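Local coordinates for protein putative oxidoreductase (Mycobacterium avium, PDB 3QHA) that probably catalyses the NAD(P)-dependent oxidation or reduction of a hydroxy acid, as relatives of 3-hydroxyisobutyrate dehydrogenase with a Rossmann-fold cofactor domain do, at residues G24-G27 against A28-T32; A50-P53 against L54-G58; A183-M186 against L187-S191; R214-R217 against H218-L222; L238-N242 against F243-P247. All coordinates share one frame; numbering follows the deposited sequence.

Interaction 1: G24-G27 against A28-T32; sequences GNMG and APMAT
Backbone bonds from Gly24, Met26 and Gly27 into Ala28, Met30 and Ala31 wind up the first turn of a helix. Ala28 N donates to Gly24 O at 3.0 Å, and Ala31 N donates to Gly27 O at 2.9 Å. The bond from Met30 N to Met26 O is longer, 3.3 Å, yet nearly straight at 165°. Pro29 has no N-H to give; its ring lies instead against the carbonyls of the preceding turn, CG 3.3 Å from Asn25 O. Gly24 and Gly27 fit the GxGxxG pattern of a Rossmann fold, in which a glycine-rich loop joins the first strand, here 18-21, to the helix 27-33, and such loops commonly pass close to the dinucleotide phosphates. Polar side chains add one further bond: Thr32 OG1 reaches Ala28 O at 2.6 Å from above the carbonyl plane, while Thr32 N takes the same oxygen from the other face. Apolar contact is sparse. Met26, bent at chi2 and chi3 (-63° and -57°), swings its methyl back so that CE lies 4.2 Å from Met30 CE, the two chains slanting across each other. Both methionines also rest on Val131 of strand 125-132, and Met30 and Ala31 pack on Tyr20.

Interaction 2: A50-P53 against L54-G58; sequences AMTP and LAEAG
Main-chain bonds carry Met51 and Thr52 into Ala55 and Glu56 at the C-terminal end of helix 48-55. Ala55 N donates to Met51 O at 2.9 Å, and Glu56 N donates to Thr52 O at 3.0 Å. Pro53 lacks an N-H, and the helix is kinked where its nitrogen makes no bond to the turn before. Beyond it the chain leaves the helix through a Schellman motif, in which Gly58 has a positive phi of 105° and two bonds run back into the last turn. A type I turn spans Ala55 to Gly58, with Gly58 N bonded to Ala55 O at 3.1 Å.

The side-chain contacts are mostly of carbon with backbone oxygen. Leu54 sets CB 3.4 Å from Met51 O and CD2 3.8 Å from Ala50 O. In Glu56, CG sits between the backbone N and carbonyl carbon (chi1 64°), which lays it 3.4 Å from Pro53 O. Leu54 also packs on helix 27-33, whereas Met51 and Ala55 meet Leu61 of strand 60-61, within a beta-alpha-beta unit begun by strand 41-44. Thr52 OG1 is hydrogen-bonded to Ile48 O, one turn earlier. Main-chain bonds thus hold the helix end while its apolar side chains face the neighbouring elements.

Interaction 3: A183-M186 against L187-S191; sequences ARNM and LTFTS
Arg184 and Thr188 slant across each other one helical turn apart. CG of Arg184 is anti to the backbone N (chi1 -168°), and the bend at chi2 brings the guanidinium round toward the next turn, one face to the threonine hydroxyl. Arg184 NH1 comes to 3.0 Å from Thr188 OG1, but the hydroxyl stands over the face of the group, where the angle is too poor for a hydrogen bond; OG1 instead makes a weak bond to Arg184 O. What holds the guanidinium lies mainly in the second subunit: NH2 forms a salt bridge with Asp220 and a hydrogen bond with Thr219, both of that subunit, while NE bonds weakly to Ser132 of its own chain.

Both segments lie on the long helix 176-204, which comes after strand 165-172 of the Rossmann-type sheet and opens the helical domain, in a buried part that packs against the second subunit.

Asn185 and Phe189 run side by side and point the same way, with amide and ring planes 70° apart. Asn185 ND2 lies 4.1 Å from Phe189 CE1 and donates to Asp258 of the second subunit, whereas Asn185 O sits 3.3 Å from Phe189 CD1. Met186 and Thr190 are likewise aligned. Thr190 keeps OG1 anti to its carbonyl carbon (chi1 -60°), which brings the hydroxyl to Met186 O at 2.8 Å, above the carbonyl plane; Thr190 N reaches the same oxygen from the opposite face, at 2.9 Å. Thr190 packs on Ala194 of the second subunit and Leu187 on Ser191 of it.

Interaction 4: R214-R217 against H218-L222; sequences RVVR and HTDAL
The Asp220 carboxylate lies alongside Val216, the two side chains pointing the same way, with Asp220 OD2 3.7 Å from Val216 CG1. Both residues belong to helix 209-223 of the all-helical domain, which meets the second subunit. The other carboxylate oxygen, OD1, forms a salt bridge with Arg184 of the second subunit, a pairing that would probably stabilise the charged carboxylate. The His218 imidazole leads away from the preceding turn. With CG anti to the backbone N (chi1 175°), only its CB stays close, 3.3 Å from Arg214 O, and the ring extends until NE2 bonds to Glu142 O of the second subunit. The guanidinium of Arg217 likewise leaves the turn, and NH1 is bonded to the carbonyls of Gly227 and Met230 of that subunit.

Beneath these groups the helix runs through regular backbone bonds: His218 N to Arg214 O is 3.0 Å, and Asp220 N to Val216 O is also 3.0 Å. Thr219 adds a side-chain link. Its methyl CG2 crosses the Val215 side chain at a slant, 4.2 Å from Val215 CG1. The hydroxyl sits between backbone N and carbonyl carbon (chi1 53°), turned toward the turn before, and also receives a hydrogen bond from Arg184 of the second subunit. Val215 O is consequently gripped twice, from opposite faces of its plane: by Thr219 N at 2.9 Å and by Thr219 OG1 at 2.7 Å.

Interaction 5: L238-N242 against F243-P247; sequences LEPDN and FLYQP
Two anti first torsions set the meeting of Asn242 with Leu244 and of Tyr245 with Pro240. In Asn242, CG is anti to the backbone N (chi1 -170°), which brings OD1 round to Leu244 N at 2.8 Å. The donor lies in the plane of the amide carbonyl, on a lone pair, so this is a well-directed capping bond for the helix that follows. The same residue gives its backbone oxygen to Tyr245 N at 2.9 Å, the donor standing well above the carbonyl plane.

Tyr245 has CG anti to N as well (chi1 -178°), and the ring swings back over the type I turn from Glu239 to Asn242. Pro240 CA sits over one face, 3.5 Å from the ring centroid and only 9° off its normal, a CH-pi contact. Leu238 O approaches the ring edge near its plane, 3.3 Å from Tyr245 CD1. Leu238 CB packs 4.0 Å from Tyr245 CD1, while Leu238 CD1 meets Leu244 CB at 4.1 Å.

One water bridges Pro240 O and Gln246 NE2; another joins Asn242 O to Gln246 N, giving that carbonyl a second donor. The arrangement is an outlying one: the loop after helix 209-223 turns here into helix 245-268, Leu238 is hydrogen-bonded through its backbone to Gly288 beyond helix 274-286, and Leu244 lies on Val231 and Arg232 of the connecting loop.

In the fold
The five contacts follow one another along the chain and divide between two domains. Interactions 1 and 2 belong to the Rossmann-type domain, with centres 11 Å apart, and touch where Leu54 CD1 lies 3.6 Å from Thr32 N; the glycine-rich loop of interaction 1 probably marks the cofactor site. Interactions 3, 4 and 5 lie in the helical domain. Interactions 3 and 4 do not touch within one chain, their nearest atoms being about 8 Å apart, yet they meet across the dimer, because Arg184 of interaction 3 in one subunit pairs with Thr219 and Asp220 of interaction 4 in the other. Interaction 5 is remote, its centre 44 Å from that of interaction 1.

Interaction 1: G24-G27 against A28-T32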
loop_
_atom_site.group_PDB
_atom_site.type_symbol
_atom_site.label_atom_id
_atom_site.label_comp_id
_atom_site.label_asym_id
_atom_site.label_seq_id
_atom_site.Cartn_x
_atom_site.Cartn_y
_atom_site.Cartn_z
ATOM N N GLY B 24 4.083 -6.859 -25.454
ATOM C CA GLY B 24 5.110 -6.991 -24.424
ATOM C C GLY B 24 4.537 -7.554 -23.136
ATOM O O GLY B 24 3.509 -8.235 -23.149
ATOM N N ASN B 25 5.190 -7.255 -22.016
ATOM C CA ASN B 25 4.809 -7.844 -20.729
ATOM C C ASN B 25 3.448 -7.396 -20.189
ATOM O O ASN B 25 2.873 -8.076 -19.334
ATOM C CB ASN B 25 5.909 -7.615 -19.681
ATOM C CG ASN B 25 7.122 -8.516 -19.897
ATOM O OD1 ASN B 25 7.045 -9.541 -20.582
ATOM N ND2 ASN B 25 8.247 -8.139 -19.303
ATOM N N MET B 26 2.937 -6.265 -20.681
ATOM C CA MET B 26 1.569 -5.830 -20.367
ATOM C C MET B 26 0.621 -5.999 -21.558
ATOM O O MET B 26 -0.527 -6.414 -21.384
ATOM C CB MET B 26 1.554 -4.377 -19.884
ATOM C CG MET B 26 1.952 -4.198 -18.419
ATOM S SD MET B 26 0.845 -4.988 -17.217
ATOM C CE MET B 26 -0.723 -4.225 -17.635
ATOM N N GLY B 27 1.099 -5.686 -22.760
ATOM C CA GLY B 27 0.288 -5.813 -23.970
ATOM C C GLY B 27 -0.207 -7.221 -24.257
ATOM O O GLY B 27 -1.354 -7.411 -24.666
ATOM N N ALA B 28 0.662 -8.205 -24.038
ATOM C CA ALA B 28 0.352 -9.608 -24.326
ATOM C C ALA B 28 -0.779 -10.174 -23.460
ATOM O O ALA B 28 -1.729 -10.737 -23.996
ATOM C CB ALA B 28 1.611 -10.476 -24.203
ATOM N N PRO B 29 -0.681 -10.031 -22.125
ATOM C CA PRO B 29 -1.770 -10.520 -21.266
ATOM C C PRO B 29 -3.099 -9.787 -21.474
ATOM O O PRO B 29 -4.157 -10.416 -21.414
ATOM C CB PRO B 29 -1.244 -10.315 -19.838
ATOM C CG PRO B 29 0.029 -9.575 -19.947
ATOM C CD PRO B 29 0.496 -9.590 -21.355
ATOM N N MET B 30 -3.046 -8.477 -21.708
ATOM C CA MET B 30 -4.239 -7.720 -22.108
ATOM C C MET B 30 -4.854 -8.282 -23.380
ATOM O O MET B 30 -6.037 -8.610 -23.409
ATOM C CB MET B 30 -3.924 -6.237 -22.328
ATOM C CG MET B 30 -4.501 -5.327 -21.271
ATOM S SD MET B 30 -4.342 -3.591 -21.713
ATOM C CE MET B 30 -2.666 -3.301 -21.184
ATOM N N ALA B 31 -4.047 -8.379 -24.432
ATOM C CA ALA B 31 -4.528 -8.880 -25.720
ATOM C C ALA B 31 -5.011 -10.325 -25.607
ATOM O O ALA B 31 -5.951 -10.726 -26.299
ATOM C CB ALA B 31 -3.440 -8.759 -26.784
ATOM N N THR B 32 -4.373 -11.101 -24.731
ATOM C CA THR B 32 -4.798 -12.475 -24.460
ATOM C C THR B 32 -6.189 -12.515 -23.821
ATOM O O THR B 32 -7.007 -13.367 -24.168
ATOM C CB THR B 32 -3.792 -13.209 -23.546
ATOM O OG1 THR B 32 -2.498 -13.210 -24.159
ATOM C CG2 THR B 32 -4.226 -14.649 -23.305
#

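Interaction 2: A50-P53 against L54-G58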
loop_
_atom_site.group_PDB
_atom_site.type_symbol
_atom_site.label_atom_id
_atom_site.label_comp_id
_atom_site.label_asym_id
_atom_site.label_seq_id
_atom_site.Cartn_x
_atom_site.Cartn_y
_atom_site.Cartn_z
ATOM N N ALA B 50 6.492 -12.960 -29.872
ATOM C CA ALA B 50 5.395 -12.296 -29.169
ATOM C C ALA B 50 4.044 -12.666 -29.788
ATOM O O ALA B 50 3.043 -12.780 -29.079
ATOM C CB ALA B 50 5.588 -10.785 -29.183
ATOM N N MET B 51 4.030 -12.857 -31.107
ATOM C CA MET B 51 2.800 -13.135 -31.858
ATOM C C MET B 51 2.246 -14.544 -31.643
ATOM O O MET B 51 1.036 -14.723 -31.502
ATOM C CB MET B 51 3.045 -12.936 -33.361
ATOM C CG MET B 51 3.386 -11.508 -33.762
ATOM S SD MET B 51 1.922 -10.477 -33.945
ATOM C CE MET B 51 1.431 -10.897 -35.617
ATOM N N THR B 52 3.130 -15.539 -31.628
ATOM C CA THR B 52 2.717 -16.946 -31.674
ATOM C C THR B 52 1.809 -17.381 -30.508
ATOM O O THR B 52 0.794 -18.038 -30.740
ATOM C CB THR B 52 3.941 -17.890 -31.799
ATOM O OG1 THR B 52 4.753 -17.475 -32.904
ATOM C CG2 THR B 52 3.496 -19.331 -32.011
ATOM N N PRO B 53 2.164 -17.014 -29.259
ATOM C CA PRO B 53 1.274 -17.257 -28.116
ATOM C C PRO B 53 -0.143 -16.705 -28.301
ATOM O O PRO B 53 -1.117 -17.382 -27.969
ATOM C CB PRO B 53 1.975 -16.527 -26.970
ATOM C CG PRO B 53 3.406 -16.572 -27.325
ATOM C CD PRO B 53 3.472 -16.490 -28.821
ATOM N N LEU B 54 -0.248 -15.479 -28.812
ATOM C CA LEU B 54 -1.548 -14.874 -29.114
ATOM C C LEU B 54 -2.275 -15.632 -30.221
ATOM O O LEU B 54 -3.501 -15.746 -30.194
ATOM C CB LEU B 54 -1.400 -13.397 -29.500
ATOM C CG LEU B 54 -1.480 -12.381 -28.355
ATOM C CD1 LEU B 54 -2.856 -12.414 -27.693
ATOM C CD2 LEU B 54 -0.377 -12.625 -27.334
ATOM N N ALA B 55 -1.518 -16.144 -31.190
ATOM C CA ALA B 55 -2.086 -16.972 -32.251
ATOM C C ALA B 55 -2.756 -18.214 -31.666
ATOM O O ALA B 55 -3.899 -18.525 -32.004
ATOM C CB ALA B 55 -1.010 -17.373 -33.255
ATOM N N GLU B 56 -2.056 -18.906 -30.768
ATOM C CA GLU B 56 -2.599 -20.135 -30.178
ATOM C C GLU B 56 -3.567 -19.890 -29.013
ATOM O O GLU B 56 -4.074 -20.839 -28.417
ATOM C CB GLU B 56 -1.479 -21.119 -29.801
ATOM C CG GLU B 56 -0.501 -20.663 -28.723
ATOM C CD GLU B 56 0.771 -21.509 -28.687
ATOM O OE1 GLU B 56 1.095 -22.169 -29.704
ATOM O OE2 GLU B 56 1.453 -21.510 -27.640
ATOM N N ALA B 57 -3.833 -18.618 -28.712
ATOM C CA ALA B 57 -4.917 -18.230 -27.810
ATOM C C ALA B 57 -6.193 -17.870 -28.583
ATOM O O ALA B 57 -7.243 -17.649 -27.977
ATOM C CB ALA B 57 -4.481 -17.059 -26.945
ATOM N N GLY B 58 -6.095 -17.800 -29.912
ATOM C CA GLY B 58 -7.251 -17.542 -30.780
ATOM C C GLY B 58 -7.327 -16.143 -31.371
ATOM O O GLY B 58 -8.358 -15.761 -31.930
#

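Interaction 3: A183-M186 against L187-S191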
loop_
_atom_site.group_PDB
_atom_site.type_symbol
_atom_site.label_atom_id
_atom_site.label_comp_id
_atom_site.label_asym_id
_atom_site.label_seq_id
_atom_site.Cartn_x
_atom_site.Cartn_y
_atom_site.Cartn_z
ATOM N N ALA B 183 -0.516 11.038 -11.020
ATOM C CA ALA B 183 -0.778 11.157 -9.589
ATOM C C ALA B 183 -0.694 9.787 -8.924
ATOM O O ALA B 183 -0.084 9.642 -7.860
ATOM C CB ALA B 183 -2.139 11.784 -9.343
ATOM N N ARG B 184 -1.287 8.782 -9.564
ATOM C CA ARG B 184 -1.314 7.434 -9.005
ATOM C C ARG B 184 0.094 6.852 -8.875
ATOM O O ARG B 184 0.446 6.297 -7.836
ATOM C CB ARG B 184 -2.198 6.516 -9.854
ATOM C CG ARG B 184 -2.522 5.186 -9.200
ATOM C CD ARG B 184 -1.435 4.139 -9.414
ATOM N NE ARG B 184 -1.680 2.955 -8.596
ATOM C CZ ARG B 184 -1.354 2.821 -7.310
ATOM N NH1 ARG B 184 -0.739 3.795 -6.641
ATOM N NH2 ARG B 184 -1.648 1.689 -6.685
ATOM N N ASN B 185 0.892 6.972 -9.932
ATOM C CA ASN B 185 2.240 6.405 -9.931
ATOM C C ASN B 185 3.251 7.228 -9.137
ATOM O O ASN B 185 4.257 6.689 -8.675
ATOM C CB ASN B 185 2.728 6.148 -11.360
ATOM C CG ASN B 185 2.169 4.858 -11.938
ATOM O OD1 ASN B 185 1.051 4.456 -11.613
ATOM N ND2 ASN B 185 2.950 4.196 -12.780
ATOM N N MET B 186 2.991 8.521 -8.964
ATOM C CA MET B 186 3.777 9.316 -8.022
ATOM C C MET B 186 3.711 8.669 -6.640
ATOM O O MET B 186 4.737 8.517 -5.971
ATOM C CB MET B 186 3.275 10.756 -7.945
ATOM C CG MET B 186 4.204 11.665 -7.170
ATOM S SD MET B 186 3.685 13.383 -7.194
ATOM C CE MET B 186 2.230 13.306 -6.151
ATOM N N LEU B 187 2.502 8.280 -6.230
ATOM C CA LEU B 187 2.301 7.579 -4.960
ATOM C C LEU B 187 2.993 6.223 -4.933
ATOM O O LEU B 187 3.582 5.856 -3.913
ATOM C CB LEU B 187 0.811 7.391 -4.660
ATOM C CG LEU B 187 0.460 6.604 -3.388
ATOM C CD1 LEU B 187 0.964 7.324 -2.142
ATOM C CD2 LEU B 187 -1.045 6.389 -3.306
ATOM N N THR B 188 2.903 5.476 -6.034
ATOM C CA THR B 188 3.532 4.160 -6.114
ATOM C C THR B 188 5.019 4.268 -5.805
ATOM O O THR B 188 5.530 3.574 -4.926
ATOM C CB THR B 188 3.350 3.515 -7.510
ATOM O OG1 THR B 188 1.955 3.359 -7.792
ATOM C CG2 THR B 188 4.027 2.144 -7.577
ATOM N N PHE B 189 5.696 5.173 -6.507
ATOM C CA PHE B 189 7.152 5.251 -6.456
ATOM C C PHE B 189 7.686 6.040 -5.266
ATOM O O PHE B 189 8.781 5.750 -4.775
ATOM C CB PHE B 189 7.702 5.775 -7.784
ATOM C CG PHE B 189 7.599 4.772 -8.895
ATOM C CD1 PHE B 189 6.712 4.952 -9.946
ATOM C CD2 PHE B 189 8.369 3.618 -8.866
ATOM C CE1 PHE B 189 6.616 4.007 -10.960
ATOM C CE2 PHE B 189 8.278 2.675 -9.873
ATOM C CZ PHE B 189 7.402 2.864 -10.920
ATOM N N THR B 190 6.918 7.017 -4.790
ATOM C CA THR B 190 7.243 7.670 -3.528
ATOM C C THR B 190 7.118 6.655 -2.389
ATOM O O THR B 190 7.931 6.659 -1.465
ATOM C CB THR B 190 6.348 8.898 -3.252
ATOM O OG1 THR B 190 6.505 9.855 -4.307
ATOM C CG2 THR B 190 6.722 9.552 -1.930
ATOM N N SER B 191 6.121 5.772 -2.467
ATOM C CA SER B 191 5.924 4.763 -1.422
ATOM C C SER B 191 6.974 3.647 -1.478
ATOM O O SER B 191 7.364 3.123 -0.436
ATOM C CB SER B 191 4.498 4.189 -1.447
ATOM O OG SER B 191 4.354 3.182 -2.433
#

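Interaction 4: R214-R217 against H218-L222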
loop_
_atom_site.group_PDB
_atom_site.type_symbol
_atom_site.label_atom_id
_atom_site.label_comp_id
_atom_site.label_asym_id
_atom_site.label_seq_id
_atom_site.Cartn_x
_atom_site.Cartn_y
_atom_site.Cartn_z
ATOM N N ARG B 214 6.932 -9.451 4.900
ATOM C CA ARG B 214 5.740 -10.279 5.105
ATOM C C ARG B 214 4.681 -9.529 5.920
ATOM O O ARG B 214 3.502 -9.579 5.582
ATOM C CB ARG B 214 6.088 -11.637 5.745
ATOM C CG ARG B 214 6.620 -12.664 4.732
ATOM C CD ARG B 214 6.737 -14.091 5.291
ATOM N NE ARG B 214 7.361 -14.154 6.616
ATOM C CZ ARG B 214 8.671 -14.262 6.856
ATOM N NH1 ARG B 214 9.556 -14.310 5.862
ATOM N NH2 ARG B 214 9.105 -14.316 8.112
ATOM N N VAL B 215 5.105 -8.814 6.962
ATOM C CA VAL B 215 4.172 -8.035 7.781
ATOM C C VAL B 215 3.533 -6.912 6.968
ATOM O O VAL B 215 2.318 -6.719 7.023
ATOM C CB VAL B 215 4.856 -7.444 9.033
ATOM C CG1 VAL B 215 3.906 -6.506 9.780
ATOM C CG2 VAL B 215 5.332 -8.561 9.951
ATOM N N VAL B 216 4.351 -6.192 6.203
ATOM C CA VAL B 216 3.866 -5.086 5.378
ATOM C C VAL B 216 2.784 -5.556 4.408
ATOM O O VAL B 216 1.688 -4.994 4.376
ATOM C CB VAL B 216 5.016 -4.423 4.581
ATOM C CG1 VAL B 216 4.466 -3.434 3.549
ATOM C CG2 VAL B 216 5.985 -3.725 5.533
ATOM N N ARG B 217 3.094 -6.593 3.633
ATOM C CA ARG B 217 2.167 -7.098 2.624
ATOM C C ARG B 217 0.898 -7.670 3.250
ATOM O O ARG B 217 -0.199 -7.453 2.738
ATOM C CB ARG B 217 2.851 -8.144 1.741
ATOM C CG ARG B 217 3.959 -7.566 0.871
ATOM C CD ARG B 217 4.517 -8.599 -0.094
ATOM N NE ARG B 217 5.361 -9.585 0.579
ATOM C CZ ARG B 217 6.650 -9.419 0.881
ATOM N NH1 ARG B 217 7.285 -8.286 0.587
ATOM N NH2 ARG B 217 7.314 -10.399 1.489
ATOM N N HIS B 218 1.040 -8.384 4.364
ATOM C CA HIS B 218 -0.124 -8.962 5.026
ATOM C C HIS B 218 -1.066 -7.882 5.536
ATOM O O HIS B 218 -2.275 -7.948 5.310
ATOM C CB HIS B 218 0.279 -9.863 6.189
ATOM C CG HIS B 218 -0.892 -10.385 6.961
ATOM N ND1 HIS B 218 -1.682 -11.415 6.501
ATOM C CD2 HIS B 218 -1.430 -9.995 8.141
ATOM C CE1 HIS B 218 -2.646 -11.650 7.372
ATOM N NE2 HIS B 218 -2.512 -10.805 8.379
ATOM N N THR B 219 -0.506 -6.892 6.224
ATOM C CA THR B 219 -1.312 -5.856 6.859
ATOM C C THR B 219 -1.927 -4.898 5.837
ATOM O O THR B 219 -3.040 -4.404 6.040
ATOM C CB THR B 219 -0.498 -5.091 7.920
ATOM O OG1 THR B 219 0.726 -4.604 7.349
ATOM C CG2 THR B 219 -0.170 -6.021 9.083
ATOM N N ASP B 220 -1.221 -4.653 4.735
ATOM C CA ASP B 220 -1.770 -3.834 3.651
ATOM C C ASP B 220 -2.923 -4.525 2.910
ATOM O O ASP B 220 -3.810 -3.846 2.390
ATOM C CB ASP B 220 -0.671 -3.388 2.674
ATOM C CG ASP B 220 0.094 -2.165 3.173
ATOM O OD1 ASP B 220 -0.413 -1.476 4.082
ATOM O OD2 ASP B 220 1.199 -1.888 2.658
ATOM N N ALA B 221 -2.920 -5.857 2.867
ATOM C CA ALA B 221 -4.082 -6.593 2.363
ATOM C C ALA B 221 -5.301 -6.313 3.248
ATOM O O ALA B 221 -6.415 -6.152 2.752
ATOM C CB ALA B 221 -3.798 -8.092 2.305
ATOM N N LEU B 222 -5.075 -6.243 4.558
ATOM C CA LEU B 222 -6.150 -6.007 5.520
ATOM C C LEU B 222 -6.663 -4.570 5.509
ATOM O O LEU B 222 -7.870 -4.347 5.417
ATOM C CB LEU B 222 -5.684 -6.359 6.939
ATOM C CG LEU B 222 -5.283 -7.810 7.203
ATOM C CD1 LEU B 222 -4.778 -7.947 8.629
ATOM C CD2 LEU B 222 -6.454 -8.754 6.950
#

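Interaction 5: L238-N242 against F243-P247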
loop_
_atom_site.group_PDB
_atom_site.type_symbol
_atom_site.label_atom_id
_atom_site.label_comp_id
_atom_site.label_asym_id
_atom_site.label_seq_id
_atom_site.Cartn_x
_atom_site.Cartn_y
_atom_site.Cartn_z
ATOM N N LEU B 238 -10.537 19.609 7.550
ATOM C CA LEU B 238 -11.711 18.970 8.127
ATOM C C LEU B 238 -12.236 19.777 9.313
ATOM O O LEU B 238 -11.500 20.062 10.260
ATOM C CB LEU B 238 -11.380 17.546 8.581
ATOM C CG LEU B 238 -10.753 16.623 7.531
ATOM C CD1 LEU B 238 -10.401 15.281 8.146
ATOM C CD2 LEU B 238 -11.686 16.446 6.340
ATOM N N GLU B 239 -13.511 20.147 9.250
ATOM C CA GLU B 239 -14.180 20.788 10.372
ATOM C C GLU B 239 -14.501 19.738 11.433
ATOM O O GLU B 239 -14.594 18.553 11.115
ATOM C CB GLU B 239 -15.460 21.487 9.906
ATOM C CG GLU B 239 -15.208 22.667 8.981
ATOM C CD GLU B 239 -14.321 23.728 9.616
ATOM O OE1 GLU B 239 -14.478 23.991 10.829
ATOM O OE2 GLU B 239 -13.465 24.297 8.903
ATOM N N PRO B 240 -14.668 20.168 12.698
ATOM C CA PRO B 240 -14.894 19.225 13.801
ATOM C C PRO B 240 -16.091 18.273 13.654
ATOM O O PRO B 240 -16.080 17.199 14.255
ATOM C CB PRO B 240 -15.083 20.147 15.010
ATOM C CG PRO B 240 -14.301 21.362 14.664
ATOM C CD PRO B 240 -14.514 21.549 13.194
ATOM N N ASP B 241 -17.102 18.649 12.872
ATOM C CA ASP B 241 -18.272 17.788 12.669
ATOM C C ASP B 241 -18.188 16.931 11.409
ATOM O O ASP B 241 -19.093 16.137 11.145
ATOM C CB ASP B 241 -19.551 18.621 12.655
ATOM C CG ASP B 241 -19.797 19.315 13.974
ATOM O OD1 ASP B 241 -19.922 18.610 15.001
ATOM O OD2 ASP B 241 -19.859 20.564 13.983
ATOM N N ASN B 242 -17.112 17.086 10.636
ATOM C CA ASN B 242 -16.849 16.198 9.504
ATOM C C ASN B 242 -16.740 14.773 10.028
ATOM O O ASN B 242 -16.072 14.531 11.039
ATOM C CB ASN B 242 -15.558 16.601 8.779
ATOM C CG ASN B 242 -15.370 15.873 7.447
ATOM O OD1 ASN B 242 -15.227 14.651 7.404
ATOM N ND2 ASN B 242 -15.350 16.634 6.357
ATOM N N PHE B 243 -17.403 13.835 9.355
ATOM C CA PHE B 243 -17.376 12.428 9.771
ATOM C C PHE B 243 -15.965 11.854 9.834
ATOM O O PHE B 243 -15.709 10.920 10.592
ATOM C CB PHE B 243 -18.237 11.573 8.841
ATOM C CG PHE B 243 -19.701 11.719 9.087
ATOM C CD1 PHE B 243 -20.298 11.053 10.141
ATOM C CD2 PHE B 243 -20.481 12.530 8.283
ATOM C CE1 PHE B 243 -21.649 11.183 10.380
ATOM C CE2 PHE B 243 -21.837 12.665 8.521
ATOM C CZ PHE B 243 -22.421 11.991 9.572
ATOM N N LEU B 244 -15.054 12.412 9.041
ATOM C CA LEU B 244 -13.661 11.978 9.048
ATOM C C LEU B 244 -12.789 12.700 10.083
ATOM O O LEU B 244 -11.626 12.340 10.248
ATOM C CB LEU B 244 -13.042 12.146 7.655
ATOM C CG LEU B 244 -13.646 11.306 6.528
ATOM C CD1 LEU B 244 -13.004 11.664 5.192
ATOM C CD2 LEU B 244 -13.489 9.825 6.816
ATOM N N TYR B 245 -13.333 13.689 10.791
ATOM C CA TYR B 245 -12.514 14.527 11.677
ATOM C C TYR B 245 -11.855 13.753 12.817
ATOM O O TYR B 245 -10.634 13.788 12.955
ATOM C CB TYR B 245 -13.332 15.692 12.239
ATOM C CG TYR B 245 -12.550 16.642 13.133
ATOM C CD1 TYR B 245 -11.814 17.694 12.596
ATOM C CD2 TYR B 245 -12.571 16.499 14.521
ATOM C CE1 TYR B 245 -11.108 18.574 13.415
ATOM C CE2 TYR B 245 -11.869 17.371 15.346
ATOM C CZ TYR B 245 -11.139 18.405 14.788
ATOM O OH TYR B 245 -10.444 19.269 15.604
ATOM N N GLN B 246 -12.649 13.067 13.636
ATOM C CA GLN B 246 -12.084 12.339 14.781
ATOM C C GLN B 246 -11.182 11.178 14.346
ATOM O O GLN B 246 -10.132 10.970 14.946
ATOM C CB GLN B 246 -13.174 11.854 15.752
ATOM C CG GLN B 246 -13.779 12.960 16.622
ATOM C CD GLN B 246 -12.773 13.626 17.561
ATOM O OE1 GLN B 246 -11.780 13.020 17.969
ATOM N NE2 GLN B 246 -13.041 14.882 17.913
ATOM N N PRO B 247 -11.579 10.422 13.306
ATOM C CA PRO B 247 -10.675 9.387 12.797
ATOM C C PRO B 247 -9.335 9.921 12.279
ATOM O O PRO B 247 -8.295 9.337 12.576
ATOM C CB PRO B 247 -11.476 8.751 11.659
ATOM C CG PRO B 247 -12.888 8.973 12.035
ATOM C CD PRO B 247 -12.928 10.298 12.726
HETATM O O HOH W 1 -15.605 16.433 16.819
HETATM O O HOH W 2 -15.676 13.127 13.382
#